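Local coordinates for protein ATP-dependent DNA helicase PIF1 (Candida albicans, PDB 7OTJ) that probably unwinds DNA in the 5'-3' direction at the cost of ATP hydrolysis, including G-quadruplexes and forked RNA-DNA hybrids, to keep nuclear and mitochondrial genomes stable, at residues C142-F145 against Y146-P149; A215-F218 against C219-S222; L450-H453 against K454-G457; Q475-V478 against A479-A483. One frame throughout, in Å; residues are numbered along the deposited sequence.

Interaction 1: C142-F145 against Y146-P149. With ALF (tetrafluoroaluminate ion), chain F.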
loop_
_atom_site.group_PDB
_atom_site.type_symbol
_atom_site.label_atom_id
_atom_site.label_comp_id
_atom_site.label_asym_id
_atom_site.label_seq_id
_atom_site.Cartn_x
_atom_site.Cartn_y
_atom_site.Cartn_z
ATOM N N CYS A 142 -11.924 -5.888 -3.804
ATOM C CA CYS A 142 -11.645 -4.982 -4.908
ATOM C C CYS A 142 -10.198 -5.160 -5.339
ATOM O O CYS A 142 -9.292 -5.083 -4.505
ATOM C CB CYS A 142 -11.916 -3.532 -4.493
ATOM S SG CYS A 142 -11.423 -2.295 -5.696
ATOM N N GLY A 143 -9.978 -5.399 -6.626
ATOM C CA GLY A 143 -8.618 -5.519 -7.115
ATOM C C GLY A 143 -8.579 -6.182 -8.482
ATOM O O GLY A 143 -9.573 -6.214 -9.205
ATOM N N ASP A 144 -7.401 -6.716 -8.804
ATOM C CA ASP A 144 -7.115 -7.227 -10.141
ATOM C C ASP A 144 -6.126 -8.371 -9.978
ATOM O O ASP A 144 -4.982 -8.139 -9.576
ATOM C CB ASP A 144 -6.554 -6.119 -11.035
ATOM C CG ASP A 144 -6.247 -6.595 -12.453
ATOM O OD1 ASP A 144 -6.686 -7.706 -12.833
ATOM O OD2 ASP A 144 -5.558 -5.851 -13.194
ATOM N N PHE A 145 -6.566 -9.602 -10.247
ATOM C CA PHE A 145 -5.682 -10.742 -10.032
ATOM C C PHE A 145 -4.596 -10.875 -11.101
ATOM O O PHE A 145 -3.686 -11.694 -10.925
ATOM C CB PHE A 145 -6.495 -12.038 -9.926
ATOM C CG PHE A 145 -7.277 -12.160 -8.638
ATOM C CD1 PHE A 145 -6.632 -12.424 -7.437
ATOM C CD2 PHE A 145 -8.656 -12.014 -8.628
ATOM C CE1 PHE A 145 -7.347 -12.536 -6.253
ATOM C CE2 PHE A 145 -9.374 -12.126 -7.447
ATOM C CZ PHE A 145 -8.722 -12.386 -6.259
ATOM N N TYR A 146 -4.652 -10.098 -12.191
ATOM C CA TYR A 146 -3.517 -10.027 -13.111
ATOM C C TYR A 146 -2.374 -9.197 -12.543
ATOM O O TYR A 146 -1.296 -9.152 -13.146
ATOM C CB TYR A 146 -3.942 -9.450 -14.470
ATOM C CG TYR A 146 -4.566 -10.466 -15.402
ATOM C CD1 TYR A 146 -3.935 -11.671 -15.660
ATOM C CD2 TYR A 146 -5.795 -10.226 -16.007
ATOM C CE1 TYR A 146 -4.499 -12.610 -16.505
ATOM C CE2 TYR A 146 -6.370 -11.160 -16.850
ATOM C CZ TYR A 146 -5.717 -12.352 -17.094
ATOM O OH TYR A 146 -6.275 -13.294 -17.929
ATOM N N GLN A 147 -2.592 -8.549 -11.407
ATOM C CA GLN A 147 -1.581 -7.783 -10.699
ATOM C C GLN A 147 -0.888 -8.711 -9.698
ATOM O O GLN A 147 -0.993 -9.936 -9.794
ATOM C CB GLN A 147 -2.217 -6.529 -10.099
ATOM C CG GLN A 147 -2.812 -5.610 -11.189
ATOM C CD GLN A 147 -3.136 -4.203 -10.709
ATOM O OE1 GLN A 147 -2.572 -3.722 -9.729
ATOM N NE2 GLN A 147 -4.045 -3.536 -11.409
ATOM N N LEU A 148 -0.083 -8.153 -8.803
ATOM C CA LEU A 148 0.847 -8.970 -8.030
ATOM C C LEU A 148 0.118 -10.038 -7.212
ATOM O O LEU A 148 -0.904 -9.740 -6.581
ATOM C CB LEU A 148 1.696 -8.074 -7.130
ATOM C CG LEU A 148 2.781 -7.363 -7.950
ATOM C CD1 LEU A 148 3.392 -6.171 -7.226
ATOM C CD2 LEU A 148 3.861 -8.363 -8.344
ATOM N N PRO A 149 0.595 -11.282 -7.217
ATOM C CA PRO A 149 -0.024 -12.339 -6.411
ATOM C C PRO A 149 0.375 -12.205 -4.954
ATOM O O PRO A 149 1.204 -11.348 -4.614
ATOM C CB PRO A 149 0.555 -13.618 -7.033
ATOM C CG PRO A 149 1.912 -13.200 -7.480
ATOM C CD PRO A 149 1.730 -11.794 -8.001
HETATM AL AL ALF F . -4.750 -0.033 -9.697
HETATM F F1 ALF F . -5.410 -0.300 -8.064
HETATM F F2 ALF F . -4.084 0.251 -11.330
HETATM F F3 ALF F . -5.789 -1.361 -10.282
HETATM F F4 ALF F . -3.765 1.350 -9.140
HETATM O O HOH W 1 -3.164 -1.660 -8.855
#
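The carboxylate of D144 and the amide of Q147 meet with their planes 76° apart. Q147 NE2 comes in at the edge of the carboxylate. It gives a hydrogen bond to D144 OD2, 3.3 Å away, on the anti lone pair. The other oxygen is met over a face: the backbone N of Y146 lies well above the carboxylate plane and bonds D144 OD1 at 3.2 Å. The Y146 ring stands almost perpendicular to the carboxylate. D144 places CG opposite its own backbone N (chi1 -179°), and the carboxylate thus reaches both Y146 and Q147. R206 forms a salt bridge to OD2, which therefore has two partners. The backbone makes a type I beta turn from D144 to Q147, closed by Q147 N on D144 O at 3.0 Å. The Q147 side chain extends beyond CG. Its NE2 reaches on to F3 of the tetrafluoroaluminate at 3.0 Å, so one amide nitrogen spans the acid and the phosphate mimic. D144 acts as a second-shell residue that would help fix the rotation of the amide. Y146 stacks on Y509, and F145 meets F171 and F508 edge to face. The turn leaves strand 138-143 with the sequence GDFYQLP. This is consistent with motif III of superfamily 1 helicases, whose glutamine is thought to sense the gamma-phosphate.

Interaction 2: A215-F218 against C219-S222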
loop_
_atom_site.group_PDB
_atom_site.type_symbol
_atom_site.label_atom_id
_atom_site.label_comp_id
_atom_site.label_asym_id
_atom_site.label_seq_id
_atom_site.Cartn_x
_atom_site.Cartn_y
_atom_site.Cartn_z
ATOM N N ALA A 215 6.161 -5.025 -27.445
ATOM C CA ALA A 215 7.498 -5.119 -26.866
ATOM C C ALA A 215 8.417 -4.042 -27.424
ATOM O O ALA A 215 9.166 -3.404 -26.675
ATOM C CB ALA A 215 8.086 -6.507 -27.118
ATOM N N ARG A 216 8.388 -3.835 -28.740
ATOM C CA ARG A 216 9.203 -2.778 -29.325
ATOM C C ARG A 216 8.780 -1.401 -28.820
ATOM O O ARG A 216 9.629 -0.568 -28.480
ATOM C CB ARG A 216 9.116 -2.847 -30.847
ATOM C CG ARG A 216 10.066 -1.911 -31.545
ATOM C CD ARG A 216 9.312 -0.822 -32.268
ATOM N NE ARG A 216 8.753 -1.285 -33.533
ATOM C CZ ARG A 216 7.465 -1.511 -33.749
ATOM N NH1 ARG A 216 6.565 -1.348 -32.790
ATOM N NH2 ARG A 216 7.068 -1.902 -34.957
ATOM N N ASP A 217 7.468 -1.160 -28.717
ATOM C CA ASP A 217 6.979 0.145 -28.277
ATOM C C ASP A 217 7.414 0.461 -26.850
ATOM O O ASP A 217 7.549 1.637 -26.489
ATOM C CB ASP A 217 5.455 0.221 -28.410
ATOM C CG ASP A 217 4.997 0.434 -29.849
ATOM O OD1 ASP A 217 5.845 0.375 -30.764
ATOM O OD2 ASP A 217 3.789 0.665 -30.065
ATOM N N PHE A 218 7.619 -0.563 -26.018
ATOM C CA PHE A 218 8.119 -0.300 -24.675
ATOM C C PHE A 218 9.619 -0.037 -24.682
ATOM O O PHE A 218 10.100 0.821 -23.936
ATOM C CB PHE A 218 7.792 -1.469 -23.742
ATOM C CG PHE A 218 6.404 -1.422 -23.171
ATOM C CD1 PHE A 218 6.031 -0.398 -22.316
ATOM C CD2 PHE A 218 5.479 -2.412 -23.470
ATOM C CE1 PHE A 218 4.752 -0.355 -21.777
ATOM C CE2 PHE A 218 4.205 -2.372 -22.936
ATOM C CZ PHE A 218 3.841 -1.343 -22.090
ATOM N N CYS A 219 10.371 -0.747 -25.527
ATOM C CA CYS A 219 11.805 -0.494 -25.602
ATOM C C CYS A 219 12.088 0.919 -26.087
ATOM O O CYS A 219 13.073 1.534 -25.663
ATOM C CB CYS A 219 12.475 -1.528 -26.506
ATOM S SG CYS A 219 12.549 -3.190 -25.786
ATOM N N ARG A 220 11.194 1.484 -26.902
ATOM C CA ARG A 220 11.381 2.849 -27.371
ATOM C C ARG A 220 11.281 3.856 -26.233
ATOM O O ARG A 220 11.774 4.981 -26.372
ATOM C CB ARG A 220 10.354 3.183 -28.461
ATOM C CG ARG A 220 10.487 2.337 -29.727
ATOM C CD ARG A 220 10.106 3.137 -30.966
ATOM N NE ARG A 220 8.694 3.034 -31.291
ATOM C CZ ARG A 220 8.216 2.556 -32.432
ATOM N NH1 ARG A 220 9.017 2.180 -33.416
ATOM N NH2 ARG A 220 6.899 2.460 -32.595
ATOM N N LEU A 221 10.681 3.470 -25.107
ATOM C CA LEU A 221 10.541 4.339 -23.946
ATOM C C LEU A 221 11.800 4.399 -23.084
ATOM O O LEU A 221 11.791 5.082 -22.055
ATOM C CB LEU A 221 9.349 3.893 -23.101
ATOM C CG LEU A 221 8.012 3.947 -23.838
ATOM C CD1 LEU A 221 6.876 3.515 -22.919
ATOM C CD2 LEU A 221 7.761 5.340 -24.410
ATOM N N SER A 222 12.861 3.674 -23.448
ATOM C CA SER A 222 14.148 3.791 -22.764
ATOM C C SER A 222 14.734 5.200 -22.812
ATOM O O SER A 222 15.685 5.475 -22.070
ATOM C CB SER A 222 15.156 2.803 -23.350
ATOM O OG SER A 222 15.392 3.074 -24.713
#
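C219 comes first and continues the helix: its N bonds A215 O at 3.1 Å. R220 follows, with its N on R216 O. Its side chain folds back along the helix, bent at chi2 and chi3, and lies beside R216, the two guanidinium planes only 8° apart. R216 CD sits over one face of the R220 guanidinium, offset toward the rim, 3.2 Å from R220 NH1. The two arginines are like charges, with R216 NE 3.5 Å from R220 NH1. D217 OD1 probably offsets this: it forms salt bridges with R220 NH2 at 3.0 Å and with R216 NH1 at 2.8 Å. R197 takes the other D217 oxygen, and D213 a second nitrogen of R216, so the charges form a network. L221 N bonds F218 O at 3.0 Å, and L221 CD1 meets F218 CD1 at 4.0 Å. S222 ends the run by turning OG back to C219 O at 2.9 Å, which also accepts from S222 N. The F218 ring packs against F198 and M201 of helix 196-204 and the F494 ring. L221 packs on L489 and shares a backbone bond with V491, joining the turn that follows helix 212-219 to strand 489-492.

Interaction 3: L450-H453 against K454-G457. With ALF (tetrafluoroaluminate ion), chain F; nucleotides of chain C.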
loop_
_atom_site.group_PDB
_atom_site.type_symbol
_atom_site.label_atom_id
_atom_site.label_comp_id
_atom_site.label_asym_id
_atom_site.label_seq_id
_atom_site.Cartn_x
_atom_site.Cartn_y
_atom_site.Cartn_z
ATOM N N LEU A 450 10.992 3.294 -5.055
ATOM C CA LEU A 450 9.893 2.567 -4.433
ATOM C C LEU A 450 9.781 1.196 -5.076
ATOM O O LEU A 450 10.018 1.051 -6.279
ATOM C CB LEU A 450 8.574 3.339 -4.581
ATOM C CG LEU A 450 7.315 2.754 -3.947
ATOM C CD1 LEU A 450 7.398 2.821 -2.426
ATOM C CD2 LEU A 450 6.083 3.483 -4.459
ATOM N N SER A 451 9.447 0.190 -4.269
ATOM C CA SER A 451 9.281 -1.149 -4.809
ATOM C C SER A 451 8.015 -1.219 -5.656
ATOM O O SER A 451 7.022 -0.533 -5.388
ATOM C CB SER A 451 9.227 -2.189 -3.687
ATOM O OG SER A 451 8.043 -2.079 -2.913
ATOM N N ILE A 452 8.064 -2.045 -6.704
ATOM C CA ILE A 452 6.884 -2.244 -7.540
ATOM C C ILE A 452 5.719 -2.737 -6.696
ATOM O O ILE A 452 4.566 -2.351 -6.922
ATOM C CB ILE A 452 7.200 -3.203 -8.701
ATOM C CG1 ILE A 452 8.231 -2.563 -9.637
ATOM C CG2 ILE A 452 5.932 -3.561 -9.466
ATOM C CD1 ILE A 452 8.744 -3.479 -10.711
ATOM N N HIS A 453 6.002 -3.589 -5.701
ATOM C CA HIS A 453 4.950 -4.093 -4.825
ATOM C C HIS A 453 4.207 -2.949 -4.148
ATOM O O HIS A 453 2.975 -2.869 -4.216
ATOM C CB HIS A 453 5.546 -5.038 -3.780
ATOM C CG HIS A 453 5.570 -6.472 -4.207
ATOM N ND1 HIS A 453 6.517 -6.977 -5.075
ATOM C CD2 HIS A 453 4.757 -7.507 -3.889
ATOM C CE1 HIS A 453 6.286 -8.263 -5.271
ATOM N NE2 HIS A 453 5.224 -8.608 -4.563
ATOM N N LYS A 454 4.948 -2.009 -3.560
ATOM C CA LYS A 454 4.324 -0.903 -2.851
ATOM C C LYS A 454 3.769 0.152 -3.796
ATOM O O LYS A 454 2.966 0.985 -3.368
ATOM C CB LYS A 454 5.324 -0.265 -1.875
ATOM C CG LYS A 454 5.655 -1.134 -0.653
ATOM C CD LYS A 454 6.673 -0.478 0.287
ATOM C CE LYS A 454 6.261 0.943 0.675
ATOM N NZ LYS A 454 7.298 1.680 1.463
ATOM N N SER A 455 4.161 0.135 -5.070
ATOM C CA SER A 455 3.535 1.043 -6.023
ATOM C C SER A 455 2.136 0.602 -6.416
ATOM O O SER A 455 1.348 1.441 -6.865
ATOM C CB SER A 455 4.380 1.170 -7.292
ATOM O OG SER A 455 4.341 -0.030 -8.050
ATOM N N GLN A 456 1.807 -0.680 -6.255
ATOM C CA GLN A 456 0.521 -1.178 -6.722
ATOM C C GLN A 456 -0.614 -0.424 -6.037
ATOM O O GLN A 456 -0.752 -0.464 -4.810
ATOM C CB GLN A 456 0.406 -2.681 -6.486
ATOM C CG GLN A 456 -0.873 -3.271 -7.060
ATOM C CD GLN A 456 -0.877 -4.787 -7.063
ATOM O OE1 GLN A 456 0.101 -5.423 -7.447
ATOM N NE2 GLN A 456 -1.987 -5.375 -6.642
ATOM N N GLY A 457 -1.405 0.284 -6.844
ATOM C CA GLY A 457 -2.455 1.163 -6.381
ATOM C C GLY A 457 -2.170 2.631 -6.611
ATOM O O GLY A 457 -3.107 3.443 -6.601
HETATM AL AL ALF F . -4.750 -0.033 -9.697
HETATM F F1 ALF F . -5.410 -0.300 -8.064
HETATM F F2 ALF F . -4.084 0.251 -11.330
HETATM F F3 ALF F . -5.789 -1.361 -10.282
HETATM F F4 ALF F . -3.765 1.350 -9.140
ATOM P P DT C 2 13.142 -8.436 -1.772
ATOM O OP1 DT C 2 14.018 -7.538 -2.557
ATOM O OP2 DT C 2 13.558 -8.904 -0.430
ATOM O "O5'" DT C 2 11.714 -7.729 -1.654
ATOM C "C5'" DT C 2 11.158 -7.050 -2.779
ATOM C "C4'" DT C 2 9.667 -7.309 -2.895
ATOM O "O4'" DT C 2 9.457 -8.662 -3.340
ATOM C "C3'" DT C 2 8.895 -7.147 -1.596
ATOM O "O3'" DT C 2 8.310 -5.861 -1.566
ATOM C "C2'" DT C 2 7.825 -8.245 -1.643
ATOM C "C1'" DT C 2 8.377 -9.263 -2.642
ATOM N N1 DT C 2 8.870 -10.534 -2.019
ATOM C C2 DT C 2 8.480 -11.740 -2.558
ATOM O O2 DT C 2 7.724 -11.833 -3.512
ATOM N N3 DT C 2 8.995 -12.844 -1.929
ATOM C C4 DT C 2 9.854 -12.860 -0.847
ATOM O O4 DT C 2 10.263 -13.907 -0.352
ATOM C C5 DT C 2 10.236 -11.562 -0.340
ATOM C C7 DT C 2 11.167 -11.456 0.832
ATOM C C6 DT C 2 9.734 -10.475 -0.946
ATOM P P DT C 3 8.325 -4.994 -0.217
ATOM O OP1 DT C 3 8.217 -3.565 -0.604
ATOM O OP2 DT C 3 9.475 -5.456 0.596
ATOM O "O5'" DT C 3 6.980 -5.441 0.535
ATOM C "C5'" DT C 3 5.722 -5.241 -0.097
ATOM C "C4'" DT C 3 4.613 -6.053 0.566
ATOM O "O4'" DT C 3 4.873 -7.462 0.405
ATOM C "C3'" DT C 3 4.450 -5.845 2.058
ATOM O "O3'" DT C 3 3.578 -4.754 2.293
ATOM C "C2'" DT C 3 3.822 -7.162 2.520
ATOM C "C1'" DT C 3 4.384 -8.179 1.528
ATOM N N1 DT C 3 5.496 -9.003 2.067
ATOM C C2 DT C 3 5.217 -10.218 2.642
ATOM O O2 DT C 3 4.088 -10.655 2.756
ATOM N N3 DT C 3 6.318 -10.905 3.089
ATOM C C4 DT C 3 7.646 -10.503 3.006
ATOM O O4 DT C 3 8.574 -11.185 3.436
ATOM C C5 DT C 3 7.864 -9.219 2.384
ATOM C C7 DT C 3 9.256 -8.672 2.239
ATOM C C6 DT C 3 6.792 -8.544 1.945
HETATM O O HOH W 1 -3.164 -1.660 -8.855
#
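L450 CD1 rests on K454 CB at 3.8 Å, and L450 CD2 on S455 CA. The two branches get there because CG lies opposite the backbone N (chi1 -178°). The K454 chain crosses L450 at about a right angle and bends at chi3, which brings CE against L450 CD1. S451 is the N-cap of the short helix. Its OG sits between backbone N and carbonyl carbon (chi1 69°), where it accepts from K454 N at 3.2 Å and donates to OP1 of DT3 of chain C at 2.8 Å. One hydroxyl thus caps the helix and holds a DNA phosphate. S455 has a similar torsion, but its OG donates to I452 O at 2.6 Å. The H453 ring lies flat against the sugar of DT2 of chain C, with C2' over the ring centre. Q456 is extended beyond CG; its amide bonds E108, S110 and the backbone N of L148. G457 borders the tetrafluoroaluminate. The sequence is consistent with helicase motif V, and here it touches both DNA and ion. Strand 449-451 pairs with strand 234-237 at one end of the four-stranded sheet, while I452 and H453 pack on Q475 of helix 475-481.

Interaction 4: Q475-V478 against A479-A483. With ALF (tetrafluoroaluminate ion), chain F.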
loop_
_atom_site.group_PDB
_atom_site.type_symbol
_atom_site.label_atom_id
_atom_site.label_comp_id
_atom_site.label_asym_id
_atom_site.label_seq_id
_atom_site.Cartn_x
_atom_site.Cartn_y
_atom_site.Cartn_z
ATOM N N GLN A 475 4.250 -8.458 -12.083
ATOM C CA GLN A 475 5.110 -7.371 -11.615
ATOM C C GLN A 475 5.417 -6.370 -12.732
ATOM O O GLN A 475 5.447 -5.155 -12.496
ATOM C CB GLN A 475 6.396 -7.947 -11.023
ATOM C CG GLN A 475 7.150 -7.002 -10.100
ATOM C CD GLN A 475 8.281 -7.699 -9.364
ATOM O OE1 GLN A 475 8.808 -8.713 -9.829
ATOM N NE2 GLN A 475 8.652 -7.167 -8.206
ATOM N N ALA A 476 5.677 -6.856 -13.949
ATOM C CA ALA A 476 5.863 -5.933 -15.065
ATOM C C ALA A 476 4.586 -5.141 -15.324
ATOM O O ALA A 476 4.621 -3.913 -15.465
ATOM C CB ALA A 476 6.318 -6.688 -16.319
ATOM N N TYR A 477 3.438 -5.827 -15.362
ATOM C CA TYR A 477 2.172 -5.150 -15.642
ATOM C C TYR A 477 1.878 -4.051 -14.623
ATOM O O TYR A 477 1.495 -2.935 -14.996
ATOM C CB TYR A 477 1.020 -6.155 -15.681
ATOM C CG TYR A 477 -0.312 -5.476 -15.869
ATOM C CD1 TYR A 477 -0.564 -4.712 -17.001
ATOM C CD2 TYR A 477 -1.311 -5.572 -14.906
ATOM C CE1 TYR A 477 -1.772 -4.070 -17.173
ATOM C CE2 TYR A 477 -2.522 -4.938 -15.073
ATOM C CZ TYR A 477 -2.748 -4.188 -16.206
ATOM O OH TYR A 477 -3.958 -3.556 -16.374
ATOM N N VAL A 478 2.000 -4.363 -13.327
ATOM C CA VAL A 478 1.799 -3.352 -12.286
ATOM C C VAL A 478 2.753 -2.180 -12.484
ATOM O O VAL A 478 2.344 -1.013 -12.464
ATOM C CB VAL A 478 1.954 -3.975 -10.885
ATOM C CG1 VAL A 478 1.942 -2.901 -9.816
ATOM C CG2 VAL A 478 0.846 -4.967 -10.628
ATOM N N ALA A 479 4.035 -2.477 -12.713
ATOM C CA ALA A 479 5.036 -1.420 -12.850
ATOM C C ALA A 479 4.708 -0.507 -14.019
ATOM O O ALA A 479 4.612 0.715 -13.860
ATOM C CB ALA A 479 6.427 -2.029 -13.026
ATOM N N LEU A 480 4.522 -1.082 -15.203
ATOM C CA LEU A 480 4.287 -0.251 -16.372
ATOM C C LEU A 480 2.934 0.453 -16.334
ATOM O O LEU A 480 2.796 1.518 -16.945
ATOM C CB LEU A 480 4.420 -1.104 -17.638
ATOM C CG LEU A 480 5.791 -1.789 -17.774
ATOM C CD1 LEU A 480 5.887 -2.663 -19.014
ATOM C CD2 LEU A 480 6.909 -0.752 -17.751
ATOM N N SER A 481 1.958 -0.070 -15.594
ATOM C CA SER A 481 0.626 0.525 -15.575
ATOM C C SER A 481 0.474 1.631 -14.537
ATOM O O SER A 481 -0.606 2.224 -14.442
ATOM C CB SER A 481 -0.437 -0.551 -15.338
ATOM O OG SER A 481 -0.140 -1.318 -14.189
ATOM N N ARG A 482 1.522 1.921 -13.763
ATOM C CA ARG A 482 1.485 3.068 -12.862
ATOM C C ARG A 482 1.497 4.391 -13.611
ATOM O O ARG A 482 1.048 5.403 -13.063
ATOM C CB ARG A 482 2.676 3.036 -11.901
ATOM C CG ARG A 482 2.800 1.775 -11.053
ATOM C CD ARG A 482 1.541 1.507 -10.274
ATOM N NE ARG A 482 0.628 0.611 -10.976
ATOM C CZ ARG A 482 -0.658 0.487 -10.682
ATOM N NH1 ARG A 482 -1.221 1.211 -9.731
ATOM N NH2 ARG A 482 -1.400 -0.377 -11.370
ATOM N N ALA A 483 1.998 4.405 -14.843
ATOM C CA ALA A 483 2.211 5.650 -15.568
ATOM C C ALA A 483 0.910 6.215 -16.119
ATOM O O ALA A 483 0.047 5.480 -16.608
ATOM C CB ALA A 483 3.206 5.440 -16.712
HETATM AL AL ALF F . -4.750 -0.033 -9.697
HETATM F F1 ALF F . -5.410 -0.300 -8.064
HETATM F F2 ALF F . -4.084 0.251 -11.330
HETATM F F3 ALF F . -5.789 -1.361 -10.282
HETATM F F4 ALF F . -3.765 1.350 -9.140
HETATM O O HOH W 1 -3.164 -1.660 -8.855
#
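The backbone bonds are helical: A479 N bonds Q475 O at 3.0 Å, L480 N bonds A476 O at 2.8 Å, and S481 N bonds Y477 O. Side-chain hydrogen bonds form the second part, and R482 gives most of them. NE donates to V478 O at 2.8 Å, with the oxygen at the edge of the guanidinium and near its plane. NH2 donates to S481 OG at 3.2 Å. The ligand bonds come next. NH1 reaches F4 of the tetrafluoroaluminate at 2.6 Å in a nearly straight bond (165°), and NH2 reaches F2 at 2.8 Å. The R482 chain bends at chi2 and at chi3 (93°), which brings the guanidinium back to V478 O and to the ion. Packing contacts are few. S481 CB lies over one face of the Y477 ring, 4.2 Å from CE1, and V478 CG1 makes a van der Waals contact with R482 NE. Y477 OH is bonded to the backbone N of A27 in the P-loop. The chemistry implies a restrained group: the bonds to V478 O and S481 OG would limit the motion of the guanidinium, V478 O lying near its plane, while NH1 and NH2 meet the phosphate mimic. This is consistent with R482 acting as the arginine finger of helicase motif VI.

From the N terminus the four contacts follow in series. Each is local, and none nests in or crosses another. Interaction 1 leaves the six-stranded parallel sheet that also carries the P-loop. Interaction 3 leaves strand 449-451 of the four-stranded parallel sheet, and interaction 4 lies on the helix that connects its strands 463-466 and 489-492. Interaction 2 packs on the latter. Residues 142-149 touch both 450-457 and 475-483: the L148 backbone probably bonds Q456, and Q147 packs on V478. These three meet round the tetrafluoroaluminate in the cleft between the two sheets, and interaction 3 adds the DNA. Interaction 2 lies further out, touching interaction 4 through F218 and L480.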